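Local coordinates for protein galactokinase (PDB 6TEQ) that probably transfers phosphate from ATP to galactose as a galactokinase of the GHMP family, and binds 2-deoxy-2-fluoro-galactose, at residues 38-44 with 56-62; 45-49 with 187-191. All blocks are in the same frame, centred on the assembly; numbering follows the deposited sequence.

Contact 1. Residues 38-44 with 56-62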
loop_
_atom_site.group_PDB
_atom_site.type_symbol
_atom_site.label_atom_id
_atom_site.label_comp_id
_atom_site.label_asym_id
_atom_site.label_seq_id
_atom_site.Cartn_x
_atom_site.Cartn_y
_atom_site.Cartn_z
ATOM N N PRO A 38 -5.358 4.128 -7.165
ATOM C CA PRO A 38 -5.970 3.109 -6.322
ATOM C C PRO A 38 -5.239 2.893 -5.004
ATOM O O PRO A 38 -4.051 3.136 -4.819
ATOM C CB PRO A 38 -5.920 1.865 -7.200
ATOM C CG PRO A 38 -4.578 2.044 -7.936
ATOM C CD PRO A 38 -4.597 3.524 -8.284
ATOM N N GLY A 39 -5.999 2.340 -4.063
ATOM C CA GLY A 39 -5.399 1.663 -2.916
ATOM C C GLY A 39 -4.874 0.309 -3.359
ATOM O O GLY A 39 -4.924 -0.001 -4.545
ATOM N N ARG A 40 -4.342 -0.466 -2.412
ATOM C CA ARG A 40 -3.647 -1.697 -2.781
ATOM C C ARG A 40 -3.827 -2.738 -1.704
ATOM O O ARG A 40 -3.939 -2.393 -0.491
ATOM C CB ARG A 40 -2.164 -1.404 -3.028
ATOM C CG ARG A 40 -1.355 -0.990 -1.817
ATOM C CD ARG A 40 -0.697 -2.144 -1.124
ATOM N NE ARG A 40 -0.083 -1.729 0.139
ATOM C CZ ARG A 40 -0.674 -1.676 1.314
ATOM N NH1 ARG A 40 0.018 -1.240 2.365
ATOM N NH2 ARG A 40 -1.894 -2.164 1.503
ATOM N N VAL A 41 -3.679 -3.998 -2.108
ATOM C CA VAL A 41 -3.392 -5.085 -1.139
ATOM C C VAL A 41 -2.090 -5.779 -1.536
ATOM O O VAL A 41 -1.916 -6.212 -2.675
ATOM C CB VAL A 41 -4.556 -6.080 -1.008
ATOM C CG1 VAL A 41 -5.635 -5.584 -0.090
ATOM C CG2 VAL A 41 -5.204 -6.349 -2.334
ATOM N N ASN A 42 -1.228 -5.933 -0.551
ATOM C CA ASN A 42 0.016 -6.683 -0.740
ATOM C C ASN A 42 -0.344 -8.153 -0.593
ATOM O O ASN A 42 -0.746 -8.580 0.474
ATOM C CB ASN A 42 1.117 -6.217 0.189
ATOM C CG ASN A 42 2.462 -6.675 -0.303
ATOM O OD1 ASN A 42 2.612 -6.999 -1.478
ATOM N ND2 ASN A 42 3.389 -6.730 0.633
ATOM N N LEU A 43 -0.178 -8.920 -1.649
ATOM C CA LEU A 43 -0.538 -10.338 -1.545
ATOM C C LEU A 43 0.440 -11.008 -0.582
ATOM O O LEU A 43 0.024 -11.873 0.197
ATOM C CB LEU A 43 -0.546 -11.012 -2.905
ATOM C CG LEU A 43 -1.535 -10.494 -3.931
ATOM C CD1 LEU A 43 -1.272 -11.180 -5.236
ATOM C CD2 LEU A 43 -2.981 -10.686 -3.482
ATOM N N ILE A 44 1.728 -10.724 -0.748
ATOM C CA ILE A 44 2.790 -11.312 0.095
ATOM C C ILE A 44 4.054 -10.521 -0.168
ATOM O O ILE A 44 4.130 -9.798 -1.146
ATOM C CB ILE A 44 2.907 -12.823 -0.293
ATOM C CG1 ILE A 44 3.664 -13.605 0.753
ATOM C CG2 ILE A 44 3.460 -13.061 -1.675
ATOM C CD1 ILE A 44 3.526 -15.116 0.626
ATOM N N LEU A 56 4.603 -8.259 -3.708
ATOM C CA LEU A 56 3.608 -8.690 -4.705
ATOM C C LEU A 56 2.258 -8.053 -4.455
ATOM O O LEU A 56 1.318 -8.754 -4.065
ATOM C CB LEU A 56 3.557 -10.218 -4.704
ATOM C CG LEU A 56 2.850 -10.825 -5.902
ATOM C CD1 LEU A 56 3.645 -10.592 -7.194
ATOM C CD2 LEU A 56 2.646 -12.302 -5.680
ATOM N N PRO A 57 2.150 -6.727 -4.698
ATOM C CA PRO A 57 0.842 -6.091 -4.552
ATOM C C PRO A 57 -0.015 -6.144 -5.814
ATOM O O PRO A 57 0.448 -6.390 -6.901
ATOM C CB PRO A 57 1.218 -4.631 -4.264
ATOM C CG PRO A 57 2.523 -4.410 -5.040
ATOM C CD PRO A 57 3.278 -5.752 -4.845
ATOM N N ILE A 58 -1.312 -5.984 -5.544
ATOM C CA ILE A 58 -2.335 -5.663 -6.567
ATOM C C ILE A 58 -2.924 -4.318 -6.217
ATOM O O ILE A 58 -2.954 -3.930 -5.008
ATOM C CB ILE A 58 -3.413 -6.745 -6.666
ATOM C CG1 ILE A 58 -4.176 -6.928 -5.362
ATOM C CG2 ILE A 58 -2.794 -8.035 -7.153
ATOM C CD1 ILE A 58 -5.438 -7.702 -5.482
ATOM N N ALA A 59 -3.413 -3.653 -7.239
ATOM C CA ALA A 59 -4.162 -2.405 -7.042
ATOM C C ALA A 59 -5.619 -2.798 -6.826
ATOM O O ALA A 59 -6.188 -3.624 -7.608
ATOM C CB ALA A 59 -4.019 -1.518 -8.234
ATOM N N LEU A 60 -6.260 -2.219 -5.826
ATOM C CA LEU A 60 -7.706 -2.402 -5.638
ATOM C C LEU A 60 -8.507 -1.613 -6.678
ATOM O O LEU A 60 -8.043 -0.629 -7.249
ATOM C CB LEU A 60 -8.083 -1.982 -4.229
ATOM C CG LEU A 60 -7.644 -2.904 -3.110
ATOM C CD1 LEU A 60 -7.889 -2.181 -1.813
ATOM C CD2 LEU A 60 -8.441 -4.196 -3.147
ATOM N N PRO A 61 -9.792 -1.955 -6.888
ATOM C CA PRO A 61 -10.626 -1.101 -7.708
ATOM C C PRO A 61 -10.958 0.224 -7.005
ATOM O O PRO A 61 -11.348 1.186 -7.644
ATOM C CB PRO A 61 -11.887 -1.915 -7.833
ATOM C CG PRO A 61 -11.905 -2.915 -6.715
ATOM C CD PRO A 61 -10.459 -3.183 -6.429
ATOM N N HIS A 62 -10.800 0.240 -5.698
ATOM C CA HIS A 62 -11.095 1.393 -4.817
ATOM C C HIS A 62 -10.026 2.449 -5.077
ATOM O O HIS A 62 -8.813 2.152 -4.946
ATOM C CB HIS A 62 -11.045 1.006 -3.345
ATOM C CG HIS A 62 -12.063 -0.022 -3.014
ATOM N ND1 HIS A 62 -11.906 -1.326 -3.445
ATOM C CD2 HIS A 62 -13.242 0.053 -2.354
ATOM C CE1 HIS A 62 -12.984 -2.021 -3.081
ATOM N NE2 HIS A 62 -13.795 -1.202 -2.373
#

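Contact 2. Residues 45-49 with 187-191. With GAF (2-deoxy-2-fluoro-alpha-D-galactopyranose), chain M.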
loop_
_atom_site.group_PDB
_atom_site.type_symbol
_atom_site.label_atom_id
_atom_site.label_comp_id
_atom_site.label_asym_id
_atom_site.label_seq_id
_atom_site.Cartn_x
_atom_site.Cartn_y
_atom_site.Cartn_z
ATOM N N GLY A 45 4.969 -10.618 0.772
ATOM C CA GLY A 45 6.217 -9.848 0.766
ATOM C C GLY A 45 6.043 -8.621 1.608
ATOM O O GLY A 45 6.100 -7.508 1.111
ATOM N N GLU A 46 5.833 -8.857 2.872
ATOM C CA GLU A 46 5.478 -7.842 3.841
ATOM C C GLU A 46 6.683 -7.518 4.708
ATOM O O GLU A 46 7.469 -8.388 5.122
ATOM C CB GLU A 46 4.333 -8.331 4.721
ATOM C CG GLU A 46 3.400 -7.226 5.156
ATOM C CD GLU A 46 2.528 -6.765 3.977
ATOM O OE1 GLU A 46 2.895 -5.726 3.337
ATOM O OE2 GLU A 46 1.517 -7.467 3.637
ATOM N N HIS A 47 6.871 -6.224 4.852
ATOM C CA HIS A 47 7.994 -5.684 5.590
ATOM C C HIS A 47 9.311 -6.040 4.910
ATOM O O HIS A 47 10.334 -6.192 5.609
ATOM C CB HIS A 47 7.874 -6.009 7.028
ATOM C CG HIS A 47 6.913 -5.179 7.772
ATOM N ND1 HIS A 47 7.186 -3.879 8.178
ATOM C CD2 HIS A 47 5.613 -5.429 8.137
ATOM C CE1 HIS A 47 6.090 -3.420 8.759
ATOM N NE2 HIS A 47 5.148 -4.314 8.742
ATOM N N THR A 48 9.294 -6.108 3.600
ATOM C CA THR A 48 10.469 -6.401 2.791
ATOM C C THR A 48 10.852 -5.211 1.921
ATOM O O THR A 48 12.004 -5.132 1.515
ATOM C CB THR A 48 10.187 -7.596 1.879
ATOM O OG1 THR A 48 9.035 -7.359 1.077
ATOM C CG2 THR A 48 9.967 -8.873 2.644
ATOM N N ASP A 49 9.929 -4.306 1.615
ATOM C CA ASP A 49 10.260 -3.202 0.691
ATOM C C ASP A 49 11.462 -2.370 1.159
ATOM O O ASP A 49 12.385 -2.117 0.339
ATOM C CB ASP A 49 9.047 -2.386 0.348
ATOM C CG ASP A 49 8.312 -1.647 1.440
ATOM O OD1 ASP A 49 8.519 -1.987 2.599
ATOM O OD2 ASP A 49 7.561 -0.700 1.073
ATOM N N THR A 187 7.491 5.445 5.432
ATOM C CA THR A 187 6.924 4.584 4.365
ATOM C C THR A 187 8.040 4.084 3.431
ATOM O O THR A 187 9.041 4.817 3.129
ATOM C CB THR A 187 5.832 5.290 3.561
ATOM O OG1 THR A 187 5.274 4.378 2.613
ATOM C CG2 THR A 187 6.391 6.495 2.852
ATOM N N GLY A 188 7.937 2.806 3.084
ATOM C CA GLY A 188 8.747 2.257 2.012
ATOM C C GLY A 188 7.993 2.628 0.749
ATOM O O GLY A 188 7.210 3.563 0.767
ATOM N N GLY A 189 8.328 2.000 -0.328
ATOM C CA GLY A 189 7.722 2.355 -1.597
ATOM C C GLY A 189 6.742 1.394 -2.130
ATOM O O GLY A 189 6.332 1.583 -3.290
ATOM N N LEU A 190 6.433 0.318 -1.394
ATOM C CA LEU A 190 5.467 -0.738 -1.780
ATOM C C LEU A 190 4.203 -0.102 -2.374
ATOM O O LEU A 190 3.735 -0.479 -3.489
ATOM C CB LEU A 190 5.109 -1.526 -0.506
ATOM C CG LEU A 190 4.109 -2.680 -0.621
ATOM C CD1 LEU A 190 3.749 -3.215 0.765
ATOM C CD2 LEU A 190 2.861 -2.251 -1.346
ATOM N N ASP A 191 3.619 0.806 -1.608
ATOM C CA ASP A 191 2.250 1.232 -1.830
ATOM C C ASP A 191 2.181 2.115 -3.075
ATOM O O ASP A 191 1.192 2.026 -3.880
ATOM C CB ASP A 191 1.691 1.991 -0.640
ATOM C CG ASP A 191 1.734 1.296 0.698
ATOM O OD1 ASP A 191 2.008 0.071 0.705
ATOM O OD2 ASP A 191 1.319 1.990 1.643
HETATM C C1 GAF M . 3.308 -0.045 5.141
HETATM C C2 GAF M . 4.278 0.764 4.306
HETATM F F2 GAF M . 3.650 1.881 3.867
HETATM C C3 GAF M . 4.807 -0.026 3.127
HETATM O O3 GAF M . 5.880 0.655 2.557
HETATM C C4 GAF M . 5.333 -1.422 3.575
HETATM O O4 GAF M . 6.533 -1.354 4.334
HETATM C C5 GAF M . 4.265 -2.107 4.357
HETATM O O5 GAF M . 3.894 -1.315 5.460
HETATM C C6 GAF M . 4.672 -3.474 4.868
HETATM O O6 GAF M . 4.949 -4.371 3.793
HETATM O O1 GAF M . 2.164 -0.155 4.314
#

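Contact 1. Residues 38-44 with 56-62
Asn42 turns its amide across to the backbone of Leu56, CG lying trans to its own nitrogen (chi1 -162°). Asn42 OD1 then accepts the N-H of Leu56 at 3.2 Å, with the donor in the plane of the amide carbonyl. The same N-H also makes a weak bond to Ile44 O, so one backbone hydrogen is shared by two oxygens. The amide nitrogen, Asn42 ND2, is held in turn by Gly45 O and Glu46 OE1, which fixes the rotation of the group.

Inward from this end the segments 38-42 and 57-60 run antiparallel as part of a beta hairpin, their axes at 146°. Leu43 N reaches Leu56 O at 2.8 Å. Val41 and Ile58 form a hydrogen-bonded pair, with Ile58 N 2.9 Å from Val41 O and a complementary bond from Val41 N to Ile58 O. The ladder then changes partner: Gly39 O accepts from Leu60 N at 2.9 Å, whereas Gly39 N passes to His62 O at 3.0 Å, matching the corner turned at Pro61.

The side chains divide between two faces. Val41 and Ile58 lie side by side on one, where the side chain of Leu43 crosses that of Ile58 at about a right angle, Leu43 CD1 4.0 Å from Ile58 CG2. Arg40, Asn42, Pro57 and Ala59 occupy the other, and the ring of Pro38 brings CG to 3.6 Å from Ala59 CB.

On the side of Arg40 and Pro57 the hairpin is covered by helix 190-197, where both touch Ala194. Leu43, Leu56 and Ile58 pack on Ala203 of strand 202-207, while Ile44 and Leu56 meet Phe313 of helix 294-318.

Contact 2. Residues 45-49 with 187-191
The carboxylate of Asp49 meets the backbone of Leu190 through the anti lone pair of OD2, the one turned away from OD1, at 2.9 Å from Leu190 N (N-H...O angle 157°). A second flat group, the imidazole of His47, has one face turned to the sugar, with GAF C6 lying 3.9 Å above the plane of His47 and over its centre. At its two nitrogens the ring is bonded to Tyr50 OH through ND1 and to Gly367 O through NE2, which fixes its rotation.

Asp49 places its carboxylate by setting CG between its own N and carbonyl carbon (chi1 62°). Its two oxygens then address neighbouring sugar hydroxyls: Asp49 OD1 is 2.7 Å from GAF O4 and Asp49 OD2 is 2.6 Å from GAF O3. Gly188, lacking a side chain, lets Asp49 OD2 come within 3.3 Å of its CA, and its N-H makes a weak bond to O3.

At the other end of the sugar, His47 N points almost straight at GAF O6 (2.9 Å, 176°), and Glu46 OE1 lies close to the same oxygen. Glu46 OE2 forms a salt bridge with Arg363. Near the fluorine, Thr187 OG1 is 3.2 Å from GAF F2 while giving its hydrogen to Gly188 O.

The short polar contacts made by these two segments fall on O3, O4 and O6, and Tyr248 OH is a further hydrogen-bonding partner of the sugar; this is consistent with the pocket accepting fluorine at C2 and both anomers. Because the N-H bound by Asp49 OD2 lies at the start of helix 190-197, that helix end would be expected to stabilise negative charge on the carboxylate.

Along the chain the two contacts interleave: 38-44 runs directly into 45-49, the second hairpin arm 56-62 follows, and 187-191 comes more than a hundred residues later. Their centres are about 12 Å apart, both buried near the middle of the chain. Contact 1 belongs to the sheet, contact 2 to the loop joining strands 33-42 and 54-70 and to the start of helix 190-197. A salt bridge from Arg40 NE to Asp191 OD1, 2.8 Å long, ties the sheet to that helix, and Leu190 packs against Arg40, Asn42 and Pro57. The hairpin and the start of the helix thus bring residues distant in sequence together around the galactose pocket.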